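Local coordinates for nicotinate phosphoribosyltransferase (Vibrio cholerae, PDB 4HL7), which probably catalyses the ATP-assisted joining of nicotinate to the ribose phosphate of phosphoribosyl diphosphate, giving nicotinate ribonucleotide on the way to NAD, at residues 228-231 with 232-236; 417-420 with 421-425. All blocks are in the same frame, centred on the assembly; numbering follows the deposited sequence.

Contact 1: residues 228-231 with 232-236; sequences GTIA and HEWFM
Ile230 reaches the N-terminal part of helix 232-241 through a single methyl, CG2, which serves two aromatic rings at once. Ile230 CG2 lies 3.6 Å from Phe235 CE1. The distance from Ile230 CG2 to Trp234 CD1 is 3.8 Å. The torsions explain the choice of branch: chi1 of -53° puts CG2 opposite the backbone N and leaves CG1 beside that N, where it meets neither ring. Ile230 and Phe235 run across each other at about a right angle. The two aromatics also pack together, Trp234 CD1 standing 4.1 Å above the Phe235 plane, over the ring centre.

The polar part of the contact is carried by Ala231 O. It accepts Trp234 N at 3.2 Å, with 150° at the hydrogen and the donor 51° out of the carbonyl plane, so the bond does not follow a lone pair. The same Ala231 O sits at the Phe235 edge, near the ring plane, 3.6 Å from Phe235 CD1. One carbonyl oxygen thereby meets both a main-chain donor and a ring edge, in directions roughly at right angles.

Outside this shell, Trp234 NE1 is bonded to Ala251 O, and Trp255 meets the indole edge-to-face, both from helix 247-258. His232 NE2 bonds Asp269 OD1, while Glu233 forms a salt bridge to Lys23 and hydrogen bonds to Tyr41 and Trp125. His232 is the predicted autophosphorylation site, unmodified here. The buried junction thus presents the probable phosphohistidine where the loop runs into helix 232-241, in the barrel-related domain of the NAPRTase family.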
ATOM      1  N   GLY A 228      -8.036  -0.252   6.166  1.00 30.11           N
ATOM      2  CA  GLY A 228      -7.611  -0.877   4.897  1.00 33.94           C
ATOM      3  C   GLY A 228      -8.236  -0.102   3.723  1.00 33.43           C
ATOM      4  O   GLY A 228      -9.362   0.406   3.843  1.00 35.22           O
ATOM      5  N   THR A 229      -7.504   0.095   2.625  1.00 25.16           N
ATOM      6  CA  THR A 229      -8.217   0.412   1.378  1.00 22.29           C
ATOM      7  C   THR A 229      -7.838  -0.720   0.449  1.00 21.10           C
ATOM      8  O   THR A 229      -6.818  -1.374   0.663  1.00 24.21           O
ATOM      9  CB  THR A 229      -7.837   1.753   0.713  1.00 24.98           C
ATOM     10  OG1 THR A 229      -6.570   1.625   0.044  1.00 26.03           O
ATOM     11  CG2 THR A 229      -7.788   2.934   1.775  1.00 23.19           C
ATOM     12  N   ILE A 230      -8.622  -0.923  -0.579  1.00 18.33           N
ATOM     13  CA  ILE A 230      -8.405  -2.068  -1.467  1.00 17.49           C
ATOM     14  C   ILE A 230      -7.219  -1.721  -2.330  1.00 21.06           C
ATOM     15  O   ILE A 230      -7.178  -0.623  -2.909  1.00 25.53           O
ATOM     16  CB  ILE A 230      -9.625  -2.232  -2.359  1.00 16.36           C
ATOM     17  CG1 ILE A 230     -10.881  -2.310  -1.468  1.00 18.75           C
ATOM     18  CG2 ILE A 230      -9.516  -3.502  -3.232  1.00 17.97           C
ATOM     19  CD1 ILE A 230     -12.153  -2.052  -2.281  1.00 19.39           C
ATOM     20  N   ALA A 231      -6.289  -2.642  -2.503  1.00 18.88           N
ATOM     21  CA  ALA A 231      -5.085  -2.329  -3.301  1.00 16.77           C
ATOM     22  C   ALA A 231      -5.369  -2.582  -4.771  1.00 16.01           C
ATOM     23  O   ALA A 231      -6.366  -3.258  -5.128  1.00 15.86           O
ATOM     24  CB  ALA A 231      -3.911  -3.181  -2.848  1.00 20.14           C
ATOM     25  N   HIS A 232      -4.553  -1.967  -5.633  1.00 15.14           N
ATOM     26  CA  HIS A 232      -4.687  -2.132  -7.111  1.00 15.93           C
ATOM     27  C   HIS A 232      -4.681  -3.599  -7.548  1.00 15.76           C
ATOM     28  O   HIS A 232      -5.363  -3.974  -8.477  1.00 15.42           O
ATOM     29  CB  HIS A 232      -3.523  -1.464  -7.842  1.00 16.61           C
ATOM     30  CG  HIS A 232      -3.511   0.016  -7.659  1.00 19.84           C
ATOM     31  ND1 HIS A 232      -2.652   0.616  -6.831  1.00 19.84           N
ATOM     32  CD2 HIS A 232      -4.348   1.017  -8.182  1.00 20.19           C
ATOM     33  CE1 HIS A 232      -2.931   1.965  -6.804  1.00 24.36           C
ATOM     34  NE2 HIS A 232      -3.961   2.194  -7.640  1.00 20.83           N
ATOM     35  N   GLU A 233      -3.933  -4.441  -6.837  1.00 16.46           N
ATOM     36  CA  GLU A 233      -3.828  -5.867  -7.264  1.00 15.60           C
ATOM     37  C   GLU A 233      -5.114  -6.586  -7.323  1.00 14.53           C
ATOM     38  O   GLU A 233      -5.254  -7.460  -8.138  1.00 14.79           O
ATOM     39  CB  GLU A 233      -2.832  -6.679  -6.359  1.00 16.70           C
ATOM     40  CG  GLU A 233      -3.347  -6.953  -5.011  1.00 17.89           C
ATOM     41  CD  GLU A 233      -2.422  -7.894  -4.205  1.00 18.76           C
ATOM     42  OE1 GLU A 233      -2.321  -9.128  -4.541  1.00 17.36           O
ATOM     43  OE2 GLU A 233      -1.890  -7.392  -3.192  1.00 18.77           O
ATOM     44  N   TRP A 234      -6.113  -6.182  -6.517  1.00 13.07           N
ATOM     45  CA  TRP A 234      -7.419  -6.827  -6.611  1.00 14.99           C
ATOM     46  C   TRP A 234      -8.039  -6.529  -7.993  1.00 14.49           C
ATOM     47  O   TRP A 234      -8.530  -7.409  -8.728  1.00 14.17           O
ATOM     48  CB  TRP A 234      -8.285  -6.269  -5.478  1.00 14.15           C
ATOM     49  CG  TRP A 234      -9.712  -6.737  -5.479  1.00 14.79           C
ATOM     50  CD1 TRP A 234     -10.854  -5.977  -5.713  1.00 14.78           C
ATOM     51  CD2 TRP A 234     -10.187  -8.084  -5.198  1.00 16.54           C
ATOM     52  NE1 TRP A 234     -12.001  -6.749  -5.548  1.00 13.34           N
ATOM     53  CE2 TRP A 234     -11.650  -8.035  -5.261  1.00 13.99           C
ATOM     54  CE3 TRP A 234      -9.562  -9.295  -4.884  1.00 17.48           C
ATOM     55  CZ2 TRP A 234     -12.434  -9.148  -5.014  1.00 14.19           C
ATOM     56  CZ3 TRP A 234     -10.368 -10.443  -4.659  1.00 15.94           C
ATOM     57  CH2 TRP A 234     -11.769 -10.360  -4.686  1.00 14.66           C
ATOM     58  N   PHE A 235      -7.917  -5.273  -8.414  1.00 14.60           N
ATOM     59  CA  PHE A 235      -8.488  -4.895  -9.753  1.00 14.75           C
ATOM     60  C   PHE A 235      -7.656  -5.470 -10.909  1.00 14.05           C
ATOM     61  O   PHE A 235      -8.192  -5.904 -11.968  1.00 14.24           O
ATOM     62  CB  PHE A 235      -8.512  -3.372  -9.814  1.00 14.79           C
ATOM     63  CG  PHE A 235      -9.395  -2.784  -8.742  1.00 17.78           C
ATOM     64  CD1 PHE A 235      -8.883  -2.458  -7.502  1.00 18.19           C
ATOM     65  CD2 PHE A 235     -10.751  -2.686  -8.937  1.00 17.01           C
ATOM     66  CE1 PHE A 235      -9.733  -2.003  -6.488  1.00 19.23           C
ATOM     67  CE2 PHE A 235     -11.602  -2.248  -7.904  1.00 19.13           C
ATOM     68  CZ  PHE A 235     -11.074  -1.893  -6.693  1.00 20.87           C
HETATM   69  N   MSE A 236      -6.332  -5.482 -10.712  1.00 14.36           N
HETATM   70  CA  MSE A 236      -5.429  -5.979 -11.774  1.00 14.31           C
HETATM   71  C   MSE A 236      -5.642  -7.476 -11.933  1.00 14.34           C
HETATM   72  O   MSE A 236      -5.735  -7.959 -13.042  1.00 13.37           O
HETATM   73  CB  MSE A 236      -3.963  -5.723 -11.298  1.00 13.86           C
HETATM   74  CG  MSE A 236      -3.652  -4.226 -11.431  1.00 13.72           C
HETATM   75 SE   MSE A 236      -1.998  -3.873 -10.382  1.00 21.10          SE
HETATM   76  CE  MSE A 236      -0.768  -4.539 -11.757  1.00 18.63           C
TER

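Contact 2: residues 417-420 with 421-425; sequences DALI and QELRH
Leu419 and Leu423, one helical turn apart, supply the apolar side-chain contact within residues 417-425. Leu419 CD1 approaches Leu423 CG to 4.0 Å, and the two side chains run obliquely past each other. Their first torsions set this up: Leu423 keeps CG next to its own N (chi1 -65°), which points it back along the helix onto Leu419, whereas Leu419 places CG opposite its backbone N (chi1 170°), letting CD1 lie next to Leu423 CG. Leu423 CG also packs on the main chain, 3.3 Å from Leu419 O.

Main-chain hydrogen bonding is regular. Four successive i+4 to i bonds span the junction: Gln421 N to Asp417 O at 3.2 Å, Glu422 N to Ala418 O at 2.9 Å, Leu423 N to Leu419 O at 2.8 Å and Arg424 N to Ile420 O at 2.9 Å. All are fairly straight, the alpha-helical pattern.

Aliphatic portions of the polar side chains make a third group of contacts, lying against carbonyl oxygens of the preceding turn. Gln421 CG is 3.7 Å from Asp417 O, and Arg424 CG is 3.4 Å from Ile420 O. Beyond CG, Gln421 is extended and Arg424 bent, with the guanidinium leading away from the preceding turn.

In the tertiary packing, Leu419 rests on Pro400 and Ala404, and Leu423 on Ile401, all of helix 400-409, while the solvent side mixes Gln421 and Arg424 with Ile420. Helix 416-427 is thus a broadly amphipathic surface alpha-helix, paired with helix 400-409 near the C-terminus.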
ATOM      1  N   ASP A 417       4.028   4.258 -32.175  1.00 23.77           N
ATOM      2  CA  ASP A 417       5.462   4.259 -32.387  1.00 25.25           C
ATOM      3  C   ASP A 417       6.218   3.690 -31.197  1.00 23.57           C
ATOM      4  O   ASP A 417       7.172   2.958 -31.396  1.00 24.00           O
ATOM      5  CB  ASP A 417       5.963   5.653 -32.750  1.00 27.94           C
ATOM      6  CG  ASP A 417       5.496   6.086 -34.124  1.00 31.38           C
ATOM      7  OD1 ASP A 417       5.910   5.486 -35.130  1.00 31.89           O
ATOM      8  OD2 ASP A 417       4.715   7.058 -34.202  1.00 35.63           O
ATOM      9  N   ALA A 418       5.824   4.056 -29.987  1.00 23.95           N
ATOM     10  CA  ALA A 418       6.435   3.532 -28.754  1.00 23.08           C
ATOM     11  C   ALA A 418       6.189   2.027 -28.660  1.00 23.84           C
ATOM     12  O   ALA A 418       7.090   1.252 -28.285  1.00 23.72           O
ATOM     13  CB  ALA A 418       5.865   4.213 -27.497  1.00 25.31           C
ATOM     14  N   LEU A 419       4.948   1.599 -28.956  1.00 21.90           N
ATOM     15  CA  LEU A 419       4.637   0.150 -28.957  1.00 21.02           C
ATOM     16  C   LEU A 419       5.540  -0.615 -29.953  1.00 20.46           C
ATOM     17  O   LEU A 419       6.033  -1.680 -29.618  1.00 21.88           O
ATOM     18  CB  LEU A 419       3.142  -0.097 -29.291  1.00 19.64           C
ATOM     19  CG  LEU A 419       2.748  -1.555 -29.547  1.00 20.64           C
ATOM     20  CD1 LEU A 419       2.963  -2.358 -28.258  1.00 18.06           C
ATOM     21  CD2 LEU A 419       1.267  -1.679 -30.017  1.00 20.61           C
ATOM     22  N   ILE A 420       5.756  -0.093 -31.159  1.00 19.67           N
ATOM     23  CA  ILE A 420       6.589  -0.778 -32.141  1.00 21.14           C
ATOM     24  C   ILE A 420       7.998  -0.923 -31.586  1.00 22.08           C
ATOM     25  O   ILE A 420       8.626  -1.974 -31.742  1.00 21.73           O
ATOM     26  CB  ILE A 420       6.541  -0.057 -33.511  1.00 20.76           C
ATOM     27  CG1 ILE A 420       5.136  -0.229 -34.102  1.00 21.16           C
ATOM     28  CG2 ILE A 420       7.678  -0.487 -34.447  1.00 22.33           C
ATOM     29  CD1 ILE A 420       4.856   0.553 -35.369  1.00 21.45           C
ATOM     30  N   GLN A 421       8.494   0.119 -30.900  1.00 22.89           N
ATOM     31  CA  GLN A 421       9.841   0.007 -30.335  1.00 26.16           C
ATOM     32  C   GLN A 421       9.882  -1.053 -29.230  1.00 24.07           C
ATOM     33  O   GLN A 421      10.884  -1.787 -29.141  1.00 27.28           O
ATOM     34  CB  GLN A 421      10.369   1.348 -29.792  1.00 25.58           C
ATOM     35  CG  GLN A 421      10.814   2.275 -30.886  1.00 28.02           C
ATOM     36  CD  GLN A 421      11.653   3.415 -30.343  1.00 30.76           C
ATOM     37  OE1 GLN A 421      11.117   4.344 -29.780  1.00 30.61           O
ATOM     38  NE2 GLN A 421      12.991   3.308 -30.472  1.00 31.05           N
ATOM     39  N   GLU A 422       8.845  -1.108 -28.399  1.00 24.98           N
ATOM     40  CA  GLU A 422       8.764  -2.066 -27.335  1.00 25.26           C
ATOM     41  C   GLU A 422       8.691  -3.497 -27.933  1.00 23.62           C
ATOM     42  O   GLU A 422       9.404  -4.391 -27.476  1.00 24.10           O
ATOM     43  CB  GLU A 422       7.594  -1.770 -26.378  1.00 31.81           C
ATOM     44  CG  GLU A 422       7.528  -2.737 -25.212  1.00 43.18           C
ATOM     45  CD  GLU A 422       8.595  -2.502 -24.142  1.00 50.41           C
ATOM     46  OE1 GLU A 422       8.400  -1.557 -23.339  1.00 62.42           O
ATOM     47  OE2 GLU A 422       9.591  -3.292 -24.078  1.00 51.49           O
ATOM     48  N   LEU A 423       7.933  -3.686 -29.017  1.00 21.07           N
ATOM     49  CA  LEU A 423       7.887  -4.992 -29.663  1.00 21.23           C
ATOM     50  C   LEU A 423       9.242  -5.389 -30.225  1.00 22.66           C
ATOM     51  O   LEU A 423       9.656  -6.532 -30.123  1.00 24.73           O
ATOM     52  CB  LEU A 423       6.851  -5.015 -30.773  1.00 21.40           C
ATOM     53  CG  LEU A 423       5.407  -4.836 -30.269  1.00 21.41           C
ATOM     54  CD1 LEU A 423       4.554  -4.687 -31.512  1.00 22.18           C
ATOM     55  CD2 LEU A 423       4.987  -6.033 -29.433  1.00 22.85           C
ATOM     56  N   ARG A 424       9.908  -4.464 -30.887  1.00 22.38           N
ATOM     57  CA  ARG A 424      11.231  -4.767 -31.400  1.00 24.10           C
ATOM     58  C   ARG A 424      12.231  -5.097 -30.235  1.00 25.05           C
ATOM     59  O   ARG A 424      13.050  -5.998 -30.377  1.00 26.06           O
ATOM     60  CB  ARG A 424      11.736  -3.635 -32.298  1.00 24.63           C
ATOM     61  CG  ARG A 424      10.988  -3.531 -33.656  1.00 24.08           C
ATOM     62  CD  ARG A 424      11.946  -3.464 -34.859  1.00 27.14           C
ATOM     63  NE  ARG A 424      12.732  -4.705 -34.851  1.00 28.31           N
ATOM     64  CZ  ARG A 424      12.324  -5.900 -35.303  1.00 30.41           C
ATOM     65  NH1 ARG A 424      11.224  -6.033 -36.045  1.00 30.04           N
ATOM     66  NH2 ARG A 424      13.120  -6.948 -35.155  1.00 29.51           N
ATOM     67  N   HIS A 425      12.164  -4.364 -29.137  1.00 27.37           N
ATOM     68  CA  HIS A 425      13.062  -4.592 -27.970  1.00 32.30           C
ATOM     69  C   HIS A 425      12.891  -5.990 -27.385  1.00 32.37           C
ATOM     70  O   HIS A 425      13.863  -6.766 -27.281  1.00 31.66           O
ATOM     71  CB  HIS A 425      12.809  -3.530 -26.892  1.00 39.48           C
ATOM     72  CG  HIS A 425      13.623  -3.727 -25.629  1.00 47.29           C
ATOM     73  ND1 HIS A 425      14.985  -3.665 -25.616  1.00 53.88           N
ATOM     74  CD2 HIS A 425      13.226  -3.985 -24.308  1.00 49.71           C
ATOM     75  CE1 HIS A 425      15.431  -3.870 -24.362  1.00 50.04           C
ATOM     76  NE2 HIS A 425      14.354  -4.069 -23.560  1.00 55.00           N
TER

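Overall arrangement
Contact 1 comes first along the chain and closes well before contact 2 opens; their centres are about 29 Å apart and their nearest atoms about 15 Å, with no touch. Contact 1 is buried, its centre about 9 Å from that of the chain, where a loop after helix 216-222 enters helix 232-241 beside strand 265-267 of the parallel sheet. Contact 2 lies on the surface, its centre about 31 Å from that of the chain, within helix 416-427. They share no helix or strand. The predicted phosphohistidine region is thus interior, being buried near the centre of the chain, whereas the C-terminal helix packs on helix 400-409 at the periphery.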